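Local structure of ribose 5-phosphate isomerase, putative (Trypanosoma brucei brucei, 6FXS) at residues F111-Y114 with T115-A119; P137-L140 with R141-I144. The protein probably interconverts ribose 5-phosphate and ribulose 5-phosphate, as a type B ribose-5-phosphate isomerase of the LacAB/RpiB family. All coordinates share one frame; numbering follows the deposited sequence.

Contact 1 (111-119) comes first along the chain and contact 2 (137-144) second. Each is a local contact in the first turns of a helix, and their centres lie about 11 Å apart. Contact 1 opens helix 113-121, which links strands 107-109 and 127-131 of the parallel sheet. Contact 2 opens helix 137-149, which follows strand 127-131. The two helices pack against each other. Ile143 CD1 of contact 2 lies 3.5 Å from Phe111 C of contact 1, and Glu142 OE1 is 3.7 Å from His113 CB. One helix leads into strand 127-131 and the other leaves it. Both contacts also meet other chains of the assembly.

Contact 1 of 2, residues F111-Y114 with T115-A119; sequences FDHY and TAVMA
An N-cap opens helix 113-121, with Asp112 as the capping residue and Thr115 as its main partner. Asp112 OD1 takes two hydrogen bonds from Thr115. The backbone Thr115 N is 2.8 Å from OD1 and meets it from above the carboxylate plane, 36° out of it. The hydroxyl Thr115 OG1 donates to the same OD1 at 2.7 Å, nearly in line with the C-O bond. The Asp112 carboxyl carbon CG lies between the backbone N and the carbonyl carbon (chi1 78°), and OD1 is carried forward to the Thr115 amide, which needs an acceptor. The negative charge there probably also suits the helix dipole. Thr115 OG1 accepts in turn from Phe111 N at 3.1 Å, which ties the residue before the cap to the first turn. The methyl Thr115 CG2 comes 3.7 Å from Phe111 CE2, and OG1 lies over one face of that ring, displaced toward its rim.

This helix is the connection of a beta-alpha-beta unit, between strands 107-109 and 127-131. Its main-chain bonding begins with Ala116 N to Asp112 O. Two pairs follow, each made of residues four apart. Met118 CG sits over a face of the Tyr114 ring, 3.6 Å from the ring centroid, as a CH-pi contact. The Met118 chain bends at chi2 and chi3, and SD reaches the ring obliquely, 4.6 Å from its centroid, a Met-aromatic contact. Similarly, Val117 CG2 lies over a face of the His113 imidazole, toward the rim, 4.0 Å from its centroid. His113 ND1 is hydrogen-bonded to an acidic side chain of one neighbouring chain, and the Phe111 ring stacks on an aromatic side chain of a different one.

Contact 2 of 2, residues P137-L140 with R141-I144; sequences PAVL and REII
Val139 and Ile143 touch one turn apart, methyl to methyl, with Val139 CG1 3.9 Å from Ile143 CD1. The Ile143 side chain leans back over the turn before it, because CG1 is anti to the carbonyl carbon (chi1 -71°). Ile143 CG1 therefore lies 3.2 Å from Val139 O, the same oxygen that accepts from Ile143 N.

The Arg141 side chain leads away from the earlier turn, and a water joins it back to Ala138 O. Its chain is extended as far as NE. Water 1 accepts from Arg141 NH1 at 3.1 Å, in the plane of the guanidinium and at its edge. The water donates to Ala138 O at 2.7 Å. That carbonyl also accepts from Glu142 N at 2.9 Å, so it holds two bonds.

All this lies in the first two turns of helix 137-149, which follows strand 127-131 in the alpha/beta fold. The helical i to i+4 bonds run in sequence, the first from Arg141 N to Pro137 O and the last here from Ile144 N to Leu140 O.

Further out, Leu140, Ile143 and Ile144 pack on Leu130 of that strand. Arg141 NH2 forms a salt bridge with Glu46 of helix 37-46. Pro137 and Ala138 meet Arg133 of the second subunit.

Contact 1 of 2, residues F111-Y114 with T115-A119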
ATOM      1  N   PHE B 111      -5.782  -4.141  -3.277  1.00 14.42           N
ATOM      2  CA  PHE B 111      -5.319  -3.587  -2.044  1.00 14.34           C
ATOM      3  C   PHE B 111      -5.554  -2.132  -1.866  1.00 13.87           C
ATOM      4  O   PHE B 111      -5.169  -1.579  -0.860  1.00 17.17           O
ATOM      5  CB  PHE B 111      -3.816  -3.954  -1.871  1.00 15.03           C
ATOM      6  CG  PHE B 111      -2.913  -3.375  -2.910  1.00 15.37           C
ATOM      7  CD1 PHE B 111      -2.476  -2.039  -2.782  1.00 15.83           C
ATOM      8  CD2 PHE B 111      -2.595  -4.093  -4.073  1.00 14.40           C
ATOM      9  CE1 PHE B 111      -1.609  -1.485  -3.753  1.00 15.69           C
ATOM     10  CE2 PHE B 111      -1.733  -3.531  -5.035  1.00 15.19           C
ATOM     11  CZ  PHE B 111      -1.251  -2.247  -4.872  1.00 14.76           C
ATOM     12  N   ASP B 112      -6.279  -1.513  -2.773  1.00 13.00           N
ATOM     13  CA  ASP B 112      -6.594  -0.102  -2.663  1.00 14.81           C
ATOM     14  C   ASP B 112      -7.690   0.265  -3.659  1.00 13.23           C
ATOM     15  O   ASP B 112      -8.144  -0.600  -4.426  1.00 14.96           O
ATOM     16  CB  ASP B 112      -5.309   0.812  -2.814  1.00 13.83           C
ATOM     17  CG  ASP B 112      -4.858   0.984  -4.281  1.00 16.63           C
ATOM     18  OD1 ASP B 112      -5.124   0.067  -5.103  1.00 18.26           O
ATOM     19  OD2 ASP B 112      -4.171   2.037  -4.591  1.00 17.85           O
ATOM     20  N   HIS B 113      -8.102   1.523  -3.665  1.00 15.08           N
ATOM     21  CA  HIS B 113      -9.137   1.982  -4.604  1.00 14.00           C
ATOM     22  C   HIS B 113      -8.763   1.776  -6.062  1.00 14.51           C
ATOM     23  O   HIS B 113      -9.540   1.250  -6.848  1.00 14.13           O
ATOM     24  CB  HIS B 113      -9.484   3.416  -4.278  1.00 14.83           C
ATOM     25  CG  HIS B 113     -10.586   4.009  -5.102  1.00 17.18           C
ATOM     26  ND1 HIS B 113     -10.342   4.814  -6.192  1.00 17.05           N
ATOM     27  CD2 HIS B 113     -11.945   3.921  -4.986  1.00 17.61           C
ATOM     28  CE1 HIS B 113     -11.505   5.254  -6.674  1.00 17.95           C
ATOM     29  NE2 HIS B 113     -12.494   4.699  -5.976  1.00 17.30           N
ATOM     30  N   TYR B 114      -7.515   2.133  -6.404  1.00 13.80           N
ATOM     31  CA  TYR B 114      -7.035   2.115  -7.755  1.00 13.37           C
ATOM     32  C   TYR B 114      -7.098   0.730  -8.279  1.00 13.22           C
ATOM     33  O   TYR B 114      -7.636   0.533  -9.391  1.00 12.91           O
ATOM     34  CB  TYR B 114      -5.624   2.743  -7.905  1.00 12.87           C
ATOM     35  CG  TYR B 114      -5.150   2.685  -9.329  1.00 14.43           C
ATOM     36  CD1 TYR B 114      -5.454   3.696 -10.268  1.00 14.01           C
ATOM     37  CD2 TYR B 114      -4.323   1.628  -9.733  1.00 14.86           C
ATOM     38  CE1 TYR B 114      -4.986   3.592 -11.626  1.00 14.92           C
ATOM     39  CE2 TYR B 114      -3.860   1.546 -11.008  1.00 14.63           C
ATOM     40  CZ  TYR B 114      -4.184   2.535 -11.946  1.00 14.22           C
ATOM     41  OH  TYR B 114      -3.648   2.345 -13.209  1.00 16.15           O
ATOM     42  N   THR B 115      -6.560  -0.242  -7.532  1.00 12.77           N
ATOM     43  CA  THR B 115      -6.512  -1.571  -8.052  1.00 12.88           C
ATOM     44  C   THR B 115      -7.935  -2.153  -8.177  1.00 13.53           C
ATOM     45  O   THR B 115      -8.259  -2.882  -9.139  1.00 13.89           O
ATOM     46  CB  THR B 115      -5.619  -2.515  -7.216  1.00 13.88           C
ATOM     47  OG1 THR B 115      -5.936  -2.406  -5.812  1.00 15.88           O
ATOM     48  CG2 THR B 115      -4.179  -2.175  -7.485  1.00 15.15           C
ATOM     49  N   ALA B 116      -8.797  -1.791  -7.241  1.00 13.33           N
ATOM     50  CA  ALA B 116     -10.174  -2.217  -7.340  1.00 14.03           C
ATOM     51  C   ALA B 116     -10.902  -1.700  -8.574  1.00 13.90           C
ATOM     52  O   ALA B 116     -11.597  -2.452  -9.222  1.00 13.57           O
ATOM     53  CB  ALA B 116     -10.951  -1.798  -6.081  1.00 13.39           C
ATOM     54  N   VAL B 117     -10.693  -0.426  -8.923  1.00 15.66           N
ATOM     55  CA  VAL B 117     -11.193   0.186 -10.168  1.00 14.26           C
ATOM     56  C   VAL B 117     -10.658  -0.541 -11.395  1.00 17.05           C
ATOM     57  O   VAL B 117     -11.433  -0.948 -12.286  1.00 15.34           O
ATOM     58  CB  VAL B 117     -10.884   1.700 -10.231  1.00 15.52           C
ATOM     59  CG1 VAL B 117     -11.273   2.306 -11.550  1.00 16.58           C
ATOM     60  CG2 VAL B 117     -11.660   2.475  -9.172  1.00 15.04           C
ATOM     61  N   MET B 118      -9.337  -0.667 -11.463  1.00 14.31           N
ATOM     62  CA  MET B 118      -8.730  -1.185 -12.678  1.00 14.98           C
ATOM     63  C   MET B 118      -9.023  -2.695 -12.894  1.00 14.36           C
ATOM     64  O   MET B 118      -9.117  -3.132 -14.033  1.00 12.92           O
ATOM     65  CB  MET B 118      -7.242  -0.928 -12.722  1.00 15.80           C
ATOM     66  CG  MET B 118      -6.860   0.608 -12.694  1.00 18.22           C
ATOM     67  SD  MET B 118      -7.868   1.663 -13.803  1.00 19.94           S
ATOM     68  CE  MET B 118      -7.069   1.092 -15.274  1.00 23.02           C
ATOM     69  N   ALA B 119      -9.151  -3.452 -11.799  1.00 13.55           N
ATOM     70  CA  ALA B 119      -9.490  -4.880 -11.917  1.00 14.56           C
ATOM     71  C   ALA B 119     -10.807  -5.012 -12.682  1.00 13.18           C
ATOM     72  O   ALA B 119     -11.006  -5.939 -13.472  1.00 11.57           O
ATOM     73  CB  ALA B 119      -9.681  -5.501 -10.555  1.00 14.29           C
TER

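Contact 2 of 2, residues P137-L140 with R141-I144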
ATOM      1  N   PRO B 137      -9.576  -2.465   7.825  1.00 20.43           N
ATOM      2  CA  PRO B 137     -11.039  -2.643   7.521  1.00 21.71           C
ATOM      3  C   PRO B 137     -11.705  -1.599   6.649  1.00 17.44           C
ATOM      4  O   PRO B 137     -12.559  -1.956   5.847  1.00 16.86           O
ATOM      5  CB  PRO B 137     -11.734  -2.706   8.951  1.00 23.30           C
ATOM      6  CG  PRO B 137     -10.620  -2.465   9.919  1.00 24.85           C
ATOM      7  CD  PRO B 137      -9.276  -2.725   9.239  1.00 21.72           C
ATOM      8  N   ALA B 138     -11.347  -0.330   6.813  1.00 15.78           N
ATOM      9  CA  ALA B 138     -11.925   0.682   5.984  1.00 16.54           C
ATOM     10  C   ALA B 138     -11.475   0.560   4.501  1.00 17.16           C
ATOM     11  O   ALA B 138     -12.254   0.910   3.600  1.00 17.06           O
ATOM     12  CB  ALA B 138     -11.700   2.073   6.530  1.00 16.99           C
ATOM     13  N   VAL B 139     -10.300  -0.023   4.266  1.00 16.13           N
ATOM     14  CA  VAL B 139      -9.823  -0.147   2.910  1.00 16.88           C
ATOM     15  C   VAL B 139     -10.421  -1.381   2.322  1.00 17.18           C
ATOM     16  O   VAL B 139     -10.797  -1.426   1.142  1.00 17.55           O
ATOM     17  CB  VAL B 139      -8.281  -0.083   2.828  1.00 16.86           C
ATOM     18  CG1 VAL B 139      -7.835  -0.268   1.387  1.00 18.26           C
ATOM     19  CG2 VAL B 139      -7.811   1.229   3.313  1.00 16.88           C
ATOM     20  N   LEU B 140     -10.597  -2.408   3.130  1.00 16.97           N
ATOM     21  CA  LEU B 140     -11.301  -3.542   2.613  1.00 16.79           C
ATOM     22  C   LEU B 140     -12.720  -3.196   2.161  1.00 15.89           C
ATOM     23  O   LEU B 140     -13.209  -3.663   1.129  1.00 15.40           O
ATOM     24  CB  LEU B 140     -11.343  -4.607   3.701  1.00 18.17           C
ATOM     25  CG  LEU B 140     -10.068  -5.380   4.097  1.00 17.78           C
ATOM     26  CD1 LEU B 140     -10.324  -6.302   5.301  1.00 18.09           C
ATOM     27  CD2 LEU B 140      -9.627  -6.173   2.915  1.00 18.01           C
ATOM     28  N   ARG B 141     -13.391  -2.413   2.987  1.00 17.56           N
ATOM     29  CA  ARG B 141     -14.714  -1.915   2.667  1.00 19.94           C
ATOM     30  C   ARG B 141     -14.689  -1.096   1.383  1.00 17.60           C
ATOM     31  O   ARG B 141     -15.557  -1.262   0.493  1.00 15.73           O
ATOM     32  CB  ARG B 141     -15.246  -1.051   3.827  1.00 19.96           C
ATOM     33  CG  ARG B 141     -16.531  -0.274   3.480  1.00 21.93           C
ATOM     34  CD  ARG B 141     -17.039   0.384   4.763  1.00 24.62           C
ATOM     35  NE  ARG B 141     -18.280   1.062   4.544  1.00 24.24           N
ATOM     36  CZ  ARG B 141     -18.424   2.229   3.942  1.00 27.41           C
ATOM     37  NH1 ARG B 141     -17.408   2.878   3.404  1.00 27.24           N
ATOM     38  NH2 ARG B 141     -19.618   2.734   3.835  1.00 27.89           N
ATOM     39  N   GLU B 142     -13.727  -0.162   1.295  1.00 15.33           N
ATOM     40  CA  GLU B 142     -13.620   0.646   0.042  1.00 15.29           C
ATOM     41  C   GLU B 142     -13.462  -0.220  -1.174  1.00 15.11           C
ATOM     42  O   GLU B 142     -14.101   0.012  -2.226  1.00 16.41           O
ATOM     43  CB  GLU B 142     -12.453   1.669   0.150  1.00 18.40           C
ATOM     44  CG  GLU B 142     -12.275   2.615  -1.013  1.00 19.32           C
ATOM     45  CD  GLU B 142     -10.983   3.381  -0.862  1.00 22.99           C
ATOM     46  OE1 GLU B 142      -9.874   2.859  -0.616  1.00 28.98           O
ATOM     47  OE2 GLU B 142     -11.074   4.527  -0.895  1.00 24.21           O
ATOM     48  N   ILE B 143     -12.578  -1.191  -1.080  1.00 13.74           N
ATOM     49  CA  ILE B 143     -12.280  -2.059  -2.203  1.00 14.88           C
ATOM     50  C   ILE B 143     -13.571  -2.823  -2.626  1.00 16.23           C
ATOM     51  O   ILE B 143     -13.885  -2.907  -3.806  1.00 15.68           O
ATOM     52  CB  ILE B 143     -11.151  -3.109  -1.870  1.00 13.59           C
ATOM     53  CG1 ILE B 143      -9.736  -2.440  -1.729  1.00 13.99           C
ATOM     54  CG2 ILE B 143     -11.125  -4.249  -2.893  1.00 13.54           C
ATOM     55  CD1 ILE B 143      -8.744  -3.258  -0.880  1.00 15.35           C
ATOM     56  N   ILE B 144     -14.264  -3.425  -1.663  1.00 17.11           N
ATOM     57  CA  ILE B 144     -15.458  -4.225  -1.953  1.00 17.20           C
ATOM     58  C   ILE B 144     -16.552  -3.381  -2.621  1.00 15.23           C
ATOM     59  O   ILE B 144     -17.091  -3.726  -3.694  1.00 16.44           O
ATOM     60  CB  ILE B 144     -15.937  -4.956  -0.666  1.00 16.95           C
ATOM     61  CG1 ILE B 144     -15.021  -6.141  -0.407  1.00 18.25           C
ATOM     62  CG2 ILE B 144     -17.396  -5.406  -0.804  1.00 17.62           C
ATOM     63  CD1 ILE B 144     -15.026  -6.604   1.029  1.00 18.42           C
TER
HETATM   64  O   HOH W   1     -14.331   2.573   3.803  1.00 18.60           O